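PDB 4PBQ: putative TRAP PERIPLASMIC SOLUTE BINDING PROTEIN from Haemophilus influenzae, which binds L-gulonate in its pocket and probably delivers such sugar acids from the periplasm to a TRAP transporter in the inner membrane. Local coordinates for residues F100-W105 / N125-K130; Q221-Q226 / E286-S291; I27-Y32 / A86-L91; R167-S172 / G204-Y209. All blocks are in the same frame, centred on the assembly; numbering follows the deposited sequence.

Interaction 1: residues F100-W105 / N125-K130; sequences FGVWEW and NKIGQK. With 2UF (L-gulonate), chain D.
Beside the L-gulonate pocket, the 3-10 segment that runs to Glu104 packs Phe100, Val102 and Trp103 against residues 125-130, on and just after helix 122-129, with Ile127 the side chain they gather round. Both branches of that isoleucine are used. CD1 of Ile127 reaches CZ2 of the Trp103 indole at 3.9 Å and CG1 of Val102 at 4.1 Å, the indole coming from the opposite direction and the valine crossing at about a right angle. CG2 of Ile127 meets CD1 of Phe100. The phenyl ring slides past the isoleucine and turns its edge to two backbone carbonyls: CE1 of Phe100 lies 3.5 Å from O of Ile127, and CZ is 3.6 Å from O of Lys130, both oxygens near the ring plane. Val102 splits its two methyls between two indoles: CG1 sits over the centre of the Trp103 ring, while CG2, anti to the backbone N, lies over one face of Trp105, toward the rim. On the side away from the helix, Glu104 turns to the ligand. Its carboxylate takes two hydroxyls of L-gulonate, O1 on OE1 at 2.7 Å and O2 on OE2 at 2.6 Å, and Ser232 holds OE2 as well. Helix 316-326 lies against Val102, Trp103 and Trp105, helix 112-119 packs on Trp103, and Tyr141 of strand 136-151 meets the Trp103 indole edge-to-face.

Interaction 2: residues Q221-Q226 / E286-S291; sequences QKYIIQ and EIIVPS
Ile224 O accepts the shortest hydrogen bond of this pair, from Ile288 N at 2.7 Å, and the CA of Ile287 adds a CH...O contact to the same oxygen at 3.2 Å. Ile224 N turns back to Glu286 O at 2.9 Å, and Gln226 N continues to Ile288 O at 2.8 Å with an almost straight N-H...O angle of 178°. Glu286 N, bonded to Lys222 O, completes the alternation. The result is a parallel pairing in which 286-288 extends the mixed sheet beyond 223-225, whose other side is bonded to strand 136-151. Tyr223, Ile225, Glu286 and Ile288 share one face. There the CB of Glu286 lies 3.8 Å from CD1 of Tyr223, the carboxylate and ring planes standing 85° apart, and Ile288 CD1 approaches the same ring atom obliquely. Lys222 lays its CG over the centre of the Tyr223 ring; its NZ donates to the phenol OH and forms a long salt bridge of 3.8 Å with Glu286 OE2. Ile224 and Ile287 occupy the other face, where both touch Tyr209 of helix 209-214. Farther on, the Pro290 ring brings CD to 3.3 Å from Gln226 O, while its CG touches Ile225 CG2.

Interaction 3: residues I27-Y32 / A86-L91; sequences IKLGHY and AGITGL. With 2UF (L-gulonate), chain D.
The methyl of Ala86 fills a hollow between Ile27 and Leu29, with Ile27 CG2 on one side and Leu29 CG on the other, each 3.8 Å from Ala86 CB. Leu29 puts its CG anti to the backbone N (chi1 -167°), which lays the branch along the neighbouring strand: CD2 comes down on the flat backbone of Gly87, 3.8 Å from its CA. Gly30 and Gly87 pair next in the register, and with no side chains the backbones fit closely, Gly30 O lying 3.1 Å from Gly87 CA. Lys28 O, Ala86 O and Gly30 O take the amides of Ala86, Gly30 and Ile88 in turn. These bonds join strands 25-30 and 86-89 as parallel neighbours in one lobe of a periplasmic binding protein, linked through helix 38-54, strand 59-64 and helix 72-81. Next along the chain His31 sets its CB against Ile88: His31 CB lies 3.4 Å from Ile88 O and also touches Ile88 CB, while the imidazole turns off to His40. Tyr32 then crosses to the ligand, the ring edge approaching Gly90 N and OH lying 2.8 Å from O3 of L-gulonate. At Gly90 the ligand lies directly on the backbone: O2 of L-gulonate is 3.2 Å from Gly90 CA, and Leu91 N donates to that O2. Leu29 and Ile88 also pack into helix 38-54 around Leu43, and on strand 231-239 both touch Leu236.

Interaction 4: residues R167-S172 / G204-Y209; sequences RVPLNS and GQENPY. With 2UF (L-gulonate), chain D.
Strand 165-168 meets the start of strand 204-208 at one direct backbone bond, Arg167 N to Gly204 O at 2.9 Å. Past it the chains diverge, and a water takes over as the bridge: Arg167 O and Glu206 OE2 lie within donating reach of it, though its protons cannot be assigned among its acceptors, and it accepts from Glu206 N and Arg167 NH1. The Arg167 side chain bends at chi2 (-93°) to bring its guanidinium to the carboxylate of L-gulonate. NH1 gives a nearly straight bond to O6B at 2.8 Å and NH2 another to O6A at 2.9 Å, a pair of bonds, one to each carboxylate oxygen, consistent with a pocket for acidic sugars. Pro169 CA covers one face of the guanidinium, and Met188 O holds NE, so the flat group is fixed in rotation. Asn207 works the same end of the ligand with both amide atoms: OD1 accepts from O5 at 2.8 Å, while ND2 donates to O6B and, at 2.9 Å, to Gln205 OE1, which lies in the amide plane. Asn171 ND2 reaches the far end at O1. Glu206 OE2 touches Pro169 CD at 3.2 Å, and its other oxygen pairs with Arg147 and His229. Strand 184-187 flanks Val168, helix 172-180 packs Phe174 onto Val168, Pro169 and Glu206, and strand 136-151 runs alongside 204-208.

In the fold
Along the chain interaction 3 comes first, then 1, 4 and 2, each closing before the next opens. Interactions 1, 3 and 4 all reach the L-gulonate, their centres 17 to 19 Å apart. Leu91 of interaction 3 packs on Glu104 and the backbone of 100-101 in interaction 1, and Glu104 lies beside Asn171 of interaction 4, so distant parts of the sequence build the pocket. Interaction 2, centred about 30 Å from interactions 1 and 3, borders interaction 4 through Tyr209, Ile224 and Gln226. Interactions 2 and 3 lie in the mixed sheet, where 136-151 pairs with 231-239, 204-208 and 223-225; interaction 4 enters it through 204-208, while its strand 165-168 pairs with 184-187.

Interaction 1: residues F100-W105 / N125-K130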
# COMPACT_ATOMS: atom_id res chain seq x y z
N PHE A 100 10.90 6.07 4.09
CA PHE A 100 10.05 5.46 3.06
C PHE A 100 8.63 5.17 3.54
O PHE A 100 7.73 4.95 2.73
CB PHE A 100 10.68 4.17 2.51
CG PHE A 100 12.05 4.39 1.93
CD1 PHE A 100 12.25 5.37 0.96
CD2 PHE A 100 13.13 3.65 2.36
CE1 PHE A 100 13.52 5.60 0.42
CE2 PHE A 100 14.41 3.90 1.85
CZ PHE A 100 14.60 4.87 0.88
N GLY A 101 8.43 5.13 4.85
CA GLY A 101 7.12 4.83 5.39
C GLY A 101 6.21 6.03 5.64
O GLY A 101 5.07 5.87 6.10
N VAL A 102 6.71 7.23 5.33
CA VAL A 102 6.02 8.46 5.69
C VAL A 102 4.61 8.55 5.09
O VAL A 102 3.72 9.12 5.72
CB VAL A 102 6.84 9.72 5.32
CG1 VAL A 102 7.02 9.87 3.82
CG2 VAL A 102 6.21 10.97 5.91
N TRP A 103 4.39 7.98 3.91
CA TRP A 103 3.11 8.14 3.21
C TRP A 103 1.96 7.47 3.95
O TRP A 103 0.83 7.84 3.72
CB TRP A 103 3.17 7.60 1.77
CG TRP A 103 4.43 8.01 1.10
CD1 TRP A 103 5.45 7.19 0.67
CD2 TRP A 103 4.85 9.35 0.81
NE1 TRP A 103 6.47 7.95 0.15
CE2 TRP A 103 6.12 9.27 0.22
CE3 TRP A 103 4.27 10.61 1.00
CZ2 TRP A 103 6.81 10.40 -0.18
CZ3 TRP A 103 4.98 11.73 0.59
CH2 TRP A 103 6.22 11.62 0.02
N GLU A 104 2.28 6.50 4.81
CA GLU A 104 1.31 5.77 5.61
C GLU A 104 1.14 6.35 7.03
O GLU A 104 0.43 5.77 7.85
CB GLU A 104 1.67 4.29 5.67
CG GLU A 104 1.29 3.53 4.37
CD GLU A 104 1.78 2.08 4.34
OE1 GLU A 104 2.79 1.78 5.02
OE2 GLU A 104 1.11 1.24 3.68
N TRP A 105 1.72 7.50 7.32
CA TRP A 105 1.45 8.13 8.61
C TRP A 105 -0.04 8.48 8.68
O TRP A 105 -0.63 8.93 7.70
CB TRP A 105 2.35 9.34 8.82
CG TRP A 105 3.80 8.99 9.05
CD1 TRP A 105 4.36 7.74 9.02
CD2 TRP A 105 4.87 9.90 9.30
NE1 TRP A 105 5.72 7.82 9.25
CE2 TRP A 105 6.05 9.14 9.42
CE3 TRP A 105 4.94 11.29 9.44
CZ2 TRP A 105 7.28 9.72 9.69
CZ3 TRP A 105 6.17 11.86 9.71
CH2 TRP A 105 7.32 11.08 9.84
N ASN A 125 9.01 12.60 -5.13
CA ASN A 125 10.03 12.19 -6.10
C ASN A 125 11.39 12.06 -5.41
O ASN A 125 12.13 11.10 -5.60
CB ASN A 125 10.12 13.20 -7.25
CG ASN A 125 11.16 12.83 -8.28
OD1 ASN A 125 10.88 12.13 -9.25
ND2 ASN A 125 12.38 13.30 -8.08
N LYS A 126 11.71 13.05 -4.59
CA LYS A 126 13.00 13.10 -3.92
C LYS A 126 13.17 11.94 -2.94
O LYS A 126 14.23 11.32 -2.88
CB LYS A 126 13.19 14.44 -3.22
CG LYS A 126 14.48 14.56 -2.44
CD LYS A 126 14.63 15.97 -1.85
CE LYS A 126 15.76 16.03 -0.83
NZ LYS A 126 15.37 15.37 0.45
N ILE A 127 12.12 11.62 -2.19
CA ILE A 127 12.18 10.50 -1.28
C ILE A 127 12.27 9.20 -2.08
O ILE A 127 13.03 8.31 -1.74
CB ILE A 127 10.97 10.49 -0.32
CG1 ILE A 127 11.10 11.68 0.65
CG2 ILE A 127 10.90 9.18 0.44
CD1 ILE A 127 9.98 11.77 1.69
N GLY A 128 11.53 9.13 -3.19
CA GLY A 128 11.60 7.96 -4.05
C GLY A 128 13.01 7.67 -4.56
O GLY A 128 13.44 6.51 -4.64
N GLN A 129 13.73 8.74 -4.93
CA GLN A 129 15.11 8.64 -5.41
C GLN A 129 16.05 8.04 -4.38
O GLN A 129 17.04 7.40 -4.73
CB GLN A 129 15.62 10.03 -5.81
CG GLN A 129 15.07 10.51 -7.15
CD GLN A 129 15.43 11.96 -7.45
OE1 GLN A 129 14.90 12.56 -8.39
NE2 GLN A 129 16.34 12.54 -6.66
N LYS A 130 15.73 8.23 -3.10
CA LYS A 130 16.57 7.68 -2.04
C LYS A 130 16.52 6.16 -1.97
O LYS A 130 17.37 5.56 -1.31
CB LYS A 130 16.13 8.22 -0.68
CG LYS A 130 16.38 9.71 -0.47
CD LYS A 130 15.84 10.17 0.89
CE LYS A 130 16.47 11.48 1.35
NZ LYS A 130 16.61 12.45 0.23
O6A 2UF D . 0.04 -6.91 4.18
C6 2UF D . -0.57 -5.83 4.23
O6B 2UF D . -1.53 -5.58 4.96
C5 2UF D . -0.12 -4.74 3.24
O5 2UF D . -1.22 -3.92 2.94
C4 2UF D . 1.02 -3.88 3.85
O4 2UF D . 2.19 -4.69 4.03
C3 2UF D . 1.32 -2.68 2.93
O3 2UF D . 1.52 -3.08 1.53
C2 2UF D . 2.57 -1.91 3.40
O2 2UF D . 2.52 -0.68 2.70
C1 2UF D . 2.51 -1.59 4.92
O1 2UF D . 3.62 -0.73 5.23

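Interaction 2: residues Q221-Q226 / E286-S291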
# COMPACT_ATOMS: atom_id res chain seq x y z
N GLN A 221 -15.50 -11.78 7.68
CA GLN A 221 -15.44 -10.55 8.48
C GLN A 221 -16.74 -9.79 8.31
O GLN A 221 -16.89 -9.04 7.34
CB GLN A 221 -14.26 -9.69 8.05
CG GLN A 221 -12.89 -10.32 8.23
CD GLN A 221 -12.32 -10.05 9.61
OE1 GLN A 221 -11.46 -9.19 9.79
NE2 GLN A 221 -12.82 -10.78 10.60
N LYS A 222 -17.64 -9.94 9.27
CA LYS A 222 -18.98 -9.35 9.20
C LYS A 222 -18.92 -7.84 9.08
O LYS A 222 -19.62 -7.24 8.27
CB LYS A 222 -19.79 -9.74 10.43
CG LYS A 222 -21.25 -9.25 10.40
CD LYS A 222 -22.04 -9.86 11.58
CE LYS A 222 -23.55 -9.84 11.36
NZ LYS A 222 -24.21 -8.60 11.86
N TYR A 223 -18.10 -7.21 9.91
CA TYR A 223 -18.10 -5.76 10.00
C TYR A 223 -16.93 -5.13 9.30
O TYR A 223 -15.80 -5.62 9.37
CB TYR A 223 -18.13 -5.29 11.47
CG TYR A 223 -19.31 -5.83 12.24
CD1 TYR A 223 -20.55 -5.22 12.14
CD2 TYR A 223 -19.19 -6.96 13.03
CE1 TYR A 223 -21.64 -5.71 12.83
CE2 TYR A 223 -20.27 -7.46 13.71
CZ TYR A 223 -21.50 -6.84 13.62
OH TYR A 223 -22.58 -7.34 14.30
N ILE A 224 -17.21 -4.04 8.62
CA ILE A 224 -16.18 -3.22 8.02
C ILE A 224 -16.38 -1.81 8.50
O ILE A 224 -17.45 -1.21 8.32
CB ILE A 224 -16.21 -3.28 6.47
CG1 ILE A 224 -16.00 -4.72 6.01
CG2 ILE A 224 -15.15 -2.37 5.89
CD1 ILE A 224 -16.13 -4.93 4.51
N ILE A 225 -15.38 -1.30 9.18
CA ILE A 225 -15.47 0.01 9.78
C ILE A 225 -14.61 1.00 8.99
O ILE A 225 -13.37 0.84 8.89
CB ILE A 225 -15.03 -0.06 11.25
CG1 ILE A 225 -15.91 -1.09 12.02
CG2 ILE A 225 -15.10 1.31 11.88
CD1 ILE A 225 -15.36 -2.55 12.06
N GLN A 226 -15.26 2.02 8.42
CA GLN A 226 -14.60 2.93 7.48
C GLN A 226 -13.73 3.99 8.14
O GLN A 226 -13.96 5.19 8.03
CB GLN A 226 -15.64 3.59 6.60
CG GLN A 226 -15.08 4.24 5.38
CD GLN A 226 -16.19 4.80 4.52
OE1 GLN A 226 -16.42 6.01 4.49
NE2 GLN A 226 -16.92 3.90 3.86
N GLU A 286 -21.66 -5.57 7.09
CA GLU A 286 -22.18 -4.33 7.68
C GLU A 286 -21.09 -3.28 7.70
O GLU A 286 -20.07 -3.43 8.39
CB GLU A 286 -22.70 -4.60 9.07
CG GLU A 286 -23.63 -5.78 9.10
CD GLU A 286 -24.88 -5.52 9.90
OE1 GLU A 286 -24.80 -4.73 10.87
OE2 GLU A 286 -25.93 -6.10 9.54
N ILE A 287 -21.29 -2.23 6.92
CA ILE A 287 -20.32 -1.16 6.81
C ILE A 287 -20.68 -0.07 7.82
O ILE A 287 -21.79 0.46 7.81
CB ILE A 287 -20.29 -0.57 5.39
CG1 ILE A 287 -19.68 -1.59 4.41
CG2 ILE A 287 -19.43 0.67 5.35
CD1 ILE A 287 -19.36 -1.02 3.03
N ILE A 288 -19.77 0.21 8.72
CA ILE A 288 -19.98 1.24 9.72
C ILE A 288 -19.19 2.48 9.30
O ILE A 288 -17.96 2.42 9.11
CB ILE A 288 -19.55 0.72 11.11
CG1 ILE A 288 -20.51 -0.42 11.52
CG2 ILE A 288 -19.53 1.83 12.14
CD1 ILE A 288 -20.09 -1.20 12.75
N VAL A 289 -19.88 3.59 9.09
CA VAL A 289 -19.18 4.86 8.88
C VAL A 289 -19.03 5.54 10.25
O VAL A 289 -20.02 5.79 10.92
CB VAL A 289 -19.93 5.78 7.92
CG1 VAL A 289 -19.13 7.06 7.67
CG2 VAL A 289 -20.20 5.04 6.60
N PRO A 290 -17.78 5.79 10.69
CA PRO A 290 -17.62 6.31 12.05
C PRO A 290 -18.34 7.64 12.24
O PRO A 290 -18.39 8.46 11.32
CB PRO A 290 -16.11 6.50 12.19
CG PRO A 290 -15.53 5.52 11.24
CD PRO A 290 -16.48 5.46 10.08
N SER A 291 -18.89 7.84 13.42
CA SER A 291 -19.48 9.11 13.78
C SER A 291 -18.41 10.19 13.85
O SER A 291 -17.22 9.90 13.90
CB SER A 291 -20.15 8.99 15.14
OG SER A 291 -19.18 8.68 16.13

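Interaction 3: residues I27-Y32 / A86-L91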
# COMPACT_ATOMS: atom_id res chain seq x y z
N ILE A 27 12.09 -9.81 -17.34
CA ILE A 27 11.88 -9.11 -16.08
C ILE A 27 10.66 -9.69 -15.34
O ILE A 27 9.52 -9.53 -15.78
CB ILE A 27 11.69 -7.63 -16.39
CG1 ILE A 27 13.03 -7.06 -16.88
CG2 ILE A 27 11.22 -6.87 -15.17
CD1 ILE A 27 12.93 -5.66 -17.37
N LYS A 28 10.91 -10.37 -14.23
CA LYS A 28 9.83 -10.95 -13.44
C LYS A 28 9.33 -9.82 -12.56
O LYS A 28 10.14 -9.09 -11.98
CB LYS A 28 10.31 -12.10 -12.55
CG LYS A 28 10.93 -13.27 -13.29
CD LYS A 28 11.21 -14.45 -12.34
CE LYS A 28 12.15 -14.09 -11.20
NZ LYS A 28 13.49 -13.67 -11.67
N LEU A 29 8.02 -9.68 -12.49
CA LEU A 29 7.38 -8.61 -11.71
C LEU A 29 6.40 -9.21 -10.72
O LEU A 29 5.34 -9.76 -11.10
CB LEU A 29 6.67 -7.63 -12.65
CG LEU A 29 6.23 -6.31 -12.01
CD1 LEU A 29 5.94 -5.33 -13.13
CD2 LEU A 29 5.03 -6.46 -11.09
N GLY A 30 6.74 -9.12 -9.44
CA GLY A 30 5.92 -9.76 -8.42
C GLY A 30 5.15 -8.76 -7.57
O GLY A 30 5.63 -7.68 -7.31
N HIS A 31 3.94 -9.13 -7.19
CA HIS A 31 3.17 -8.32 -6.25
C HIS A 31 2.21 -9.19 -5.44
O HIS A 31 2.05 -10.39 -5.72
CB HIS A 31 2.47 -7.17 -6.96
CG HIS A 31 1.37 -7.58 -7.87
ND1 HIS A 31 0.05 -7.65 -7.47
CD2 HIS A 31 1.39 -7.92 -9.18
CE1 HIS A 31 -0.69 -8.01 -8.51
NE2 HIS A 31 0.10 -8.18 -9.55
N TYR A 32 1.59 -8.59 -4.43
CA TYR A 32 0.72 -9.31 -3.51
C TYR A 32 -0.78 -9.25 -3.76
O TYR A 32 -1.55 -10.00 -3.13
CB TYR A 32 0.99 -8.84 -2.07
CG TYR A 32 0.58 -7.44 -1.65
CD1 TYR A 32 -0.75 -7.14 -1.39
CD2 TYR A 32 1.54 -6.46 -1.41
CE1 TYR A 32 -1.11 -5.88 -0.93
CE2 TYR A 32 1.17 -5.19 -0.95
CZ TYR A 32 -0.15 -4.92 -0.71
OH TYR A 32 -0.51 -3.67 -0.24
N ALA A 86 11.46 -6.81 -10.97
CA ALA A 86 10.49 -5.71 -10.74
C ALA A 86 9.41 -6.14 -9.77
O ALA A 86 9.28 -7.31 -9.42
CB ALA A 86 9.87 -5.25 -12.06
N GLY A 87 8.63 -5.18 -9.29
CA GLY A 87 7.57 -5.55 -8.41
C GLY A 87 6.72 -4.38 -8.01
O GLY A 87 7.10 -3.22 -8.25
N ILE A 88 5.59 -4.70 -7.39
CA ILE A 88 4.82 -3.70 -6.65
C ILE A 88 4.75 -4.14 -5.20
O ILE A 88 4.38 -5.27 -4.92
CB ILE A 88 3.39 -3.51 -7.18
CG1 ILE A 88 3.44 -3.08 -8.67
CG2 ILE A 88 2.63 -2.49 -6.31
CD1 ILE A 88 2.10 -2.83 -9.32
N THR A 89 5.13 -3.23 -4.32
CA THR A 89 5.03 -3.46 -2.87
C THR A 89 4.47 -2.20 -2.25
O THR A 89 4.45 -1.15 -2.89
CB THR A 89 6.38 -3.78 -2.20
OG1 THR A 89 7.23 -2.62 -2.15
CG2 THR A 89 7.12 -4.90 -2.93
N GLY A 90 4.11 -2.32 -0.98
CA GLY A 90 3.90 -1.16 -0.12
C GLY A 90 5.22 -0.69 0.46
O GLY A 90 6.29 -0.80 -0.17
N LEU A 91 5.17 -0.17 1.69
CA LEU A 91 6.28 0.62 2.19
C LEU A 91 7.16 -0.14 3.20
O LEU A 91 7.73 0.45 4.10
CB LEU A 91 5.73 1.89 2.89
CG LEU A 91 4.70 2.71 2.09
CD1 LEU A 91 4.35 4.03 2.79
CD2 LEU A 91 5.22 3.02 0.70
O6A 2UF D . 0.04 -6.91 4.18
C6 2UF D . -0.57 -5.83 4.23
O6B 2UF D . -1.53 -5.58 4.96
C5 2UF D . -0.12 -4.74 3.24
O5 2UF D . -1.22 -3.92 2.94
C4 2UF D . 1.02 -3.88 3.85
O4 2UF D . 2.19 -4.69 4.03
C3 2UF D . 1.32 -2.68 2.93
O3 2UF D . 1.52 -3.08 1.53
C2 2UF D . 2.57 -1.91 3.40
O2 2UF D . 2.52 -0.68 2.70
C1 2UF D . 2.51 -1.59 4.92
O1 2UF D . 3.62 -0.73 5.23

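Interaction 4: residues R167-S172 / G204-Y209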
# COMPACT_ATOMS: atom_id res chain seq x y z
N ARG A 167 -4.79 -8.23 13.46
CA ARG A 167 -3.57 -8.42 12.70
C ARG A 167 -3.14 -7.08 12.14
O ARG A 167 -3.97 -6.31 11.65
CB ARG A 167 -3.76 -9.40 11.55
CG ARG A 167 -2.56 -9.56 10.66
CD ARG A 167 -2.60 -8.65 9.47
NE ARG A 167 -1.46 -8.82 8.58
CZ ARG A 167 -1.26 -8.10 7.50
NH1 ARG A 167 -2.14 -7.14 7.16
NH2 ARG A 167 -0.20 -8.31 6.74
N VAL A 168 -1.84 -6.82 12.18
CA VAL A 168 -1.26 -5.69 11.45
C VAL A 168 -0.12 -6.17 10.54
O VAL A 168 0.40 -7.28 10.70
CB VAL A 168 -0.74 -4.57 12.40
CG1 VAL A 168 -1.92 -3.97 13.19
CG2 VAL A 168 0.33 -5.12 13.35
N PRO A 169 0.27 -5.34 9.58
CA PRO A 169 1.35 -5.80 8.67
C PRO A 169 2.73 -5.84 9.33
O PRO A 169 2.89 -5.51 10.53
CB PRO A 169 1.34 -4.77 7.55
CG PRO A 169 0.45 -3.65 7.99
CD PRO A 169 -0.43 -4.15 9.09
N LEU A 170 3.71 -6.29 8.54
CA LEU A 170 5.09 -6.43 8.98
C LEU A 170 5.83 -5.09 8.99
O LEU A 170 6.85 -4.90 8.31
CB LEU A 170 5.80 -7.41 8.04
CG LEU A 170 5.18 -8.82 7.98
CD1 LEU A 170 5.89 -9.63 6.89
CD2 LEU A 170 5.24 -9.54 9.29
N ASN A 171 5.33 -4.19 9.84
CA ASN A 171 5.74 -2.80 9.86
C ASN A 171 5.34 -2.22 11.21
O ASN A 171 4.17 -2.16 11.52
CB ASN A 171 5.07 -2.06 8.71
CG ASN A 171 5.40 -0.57 8.69
OD1 ASN A 171 5.89 -0.00 9.65
ND2 ASN A 171 5.10 0.06 7.56
N SER A 172 6.33 -1.90 12.04
CA SER A 172 6.05 -1.47 13.42
C SER A 172 5.22 -0.18 13.49
O SER A 172 4.61 0.11 14.54
CB SER A 172 7.35 -1.32 14.20
OG SER A 172 8.13 -0.29 13.62
N GLY A 204 -9.81 -9.44 13.66
CA GLY A 204 -9.88 -8.74 12.40
C GLY A 204 -8.52 -8.28 11.91
O GLY A 204 -7.45 -8.70 12.39
N GLN A 205 -8.57 -7.42 10.90
CA GLN A 205 -7.37 -6.91 10.26
C GLN A 205 -7.72 -5.55 9.66
O GLN A 205 -8.83 -5.05 9.86
CB GLN A 205 -6.84 -7.90 9.17
CG GLN A 205 -7.79 -8.16 8.00
CD GLN A 205 -7.67 -7.14 6.88
OE1 GLN A 205 -6.60 -6.96 6.31
NE2 GLN A 205 -8.76 -6.43 6.61
N GLU A 206 -6.78 -4.93 8.94
CA GLU A 206 -7.06 -3.64 8.30
C GLU A 206 -6.32 -3.55 6.97
O GLU A 206 -5.18 -3.98 6.85
CB GLU A 206 -6.78 -2.46 9.24
CG GLU A 206 -5.45 -2.48 9.96
CD GLU A 206 -4.29 -2.06 9.08
OE1 GLU A 206 -4.31 -0.90 8.60
OE2 GLU A 206 -3.38 -2.90 8.85
N ASN A 207 -6.99 -2.99 5.97
CA ASN A 207 -6.49 -2.97 4.60
C ASN A 207 -7.50 -2.19 3.78
O ASN A 207 -8.60 -1.91 4.25
CB ASN A 207 -6.31 -4.41 4.05
CG ASN A 207 -4.83 -4.83 3.96
OD1 ASN A 207 -4.01 -4.17 3.32
ND2 ASN A 207 -4.49 -5.93 4.60
N PRO A 208 -7.13 -1.81 2.55
CA PRO A 208 -8.09 -1.10 1.71
C PRO A 208 -9.28 -1.96 1.33
O PRO A 208 -9.18 -3.20 1.33
CB PRO A 208 -7.25 -0.70 0.48
CG PRO A 208 -5.82 -0.74 0.96
CD PRO A 208 -5.79 -1.86 1.96
N TYR A 209 -10.39 -1.31 0.98
CA TYR A 209 -11.60 -2.01 0.53
C TYR A 209 -11.31 -3.05 -0.55
O TYR A 209 -11.83 -4.16 -0.49
CB TYR A 209 -12.65 -1.02 -0.01
CG TYR A 209 -13.56 -0.45 1.05
CD1 TYR A 209 -14.50 -1.23 1.69
CD2 TYR A 209 -13.50 0.90 1.36
CE1 TYR A 209 -15.36 -0.68 2.65
CE2 TYR A 209 -14.32 1.44 2.32
CZ TYR A 209 -15.26 0.65 2.95
OH TYR A 209 -16.08 1.24 3.90
O6A 2UF D . 0.04 -6.91 4.18
C6 2UF D . -0.57 -5.83 4.23
O6B 2UF D . -1.53 -5.58 4.96
C5 2UF D . -0.12 -4.74 3.24
O5 2UF D . -1.22 -3.92 2.94
C4 2UF D . 1.02 -3.88 3.85
O4 2UF D . 2.19 -4.69 4.03
C3 2UF D . 1.32 -2.68 2.93
O3 2UF D . 1.52 -3.08 1.53
C2 2UF D . 2.57 -1.91 3.40
O2 2UF D . 2.52 -0.68 2.70
C1 2UF D . 2.51 -1.59 4.92
O1 2UF D . 3.62 -0.73 5.23
O HOH W 1 -3.96 -5.63 9.00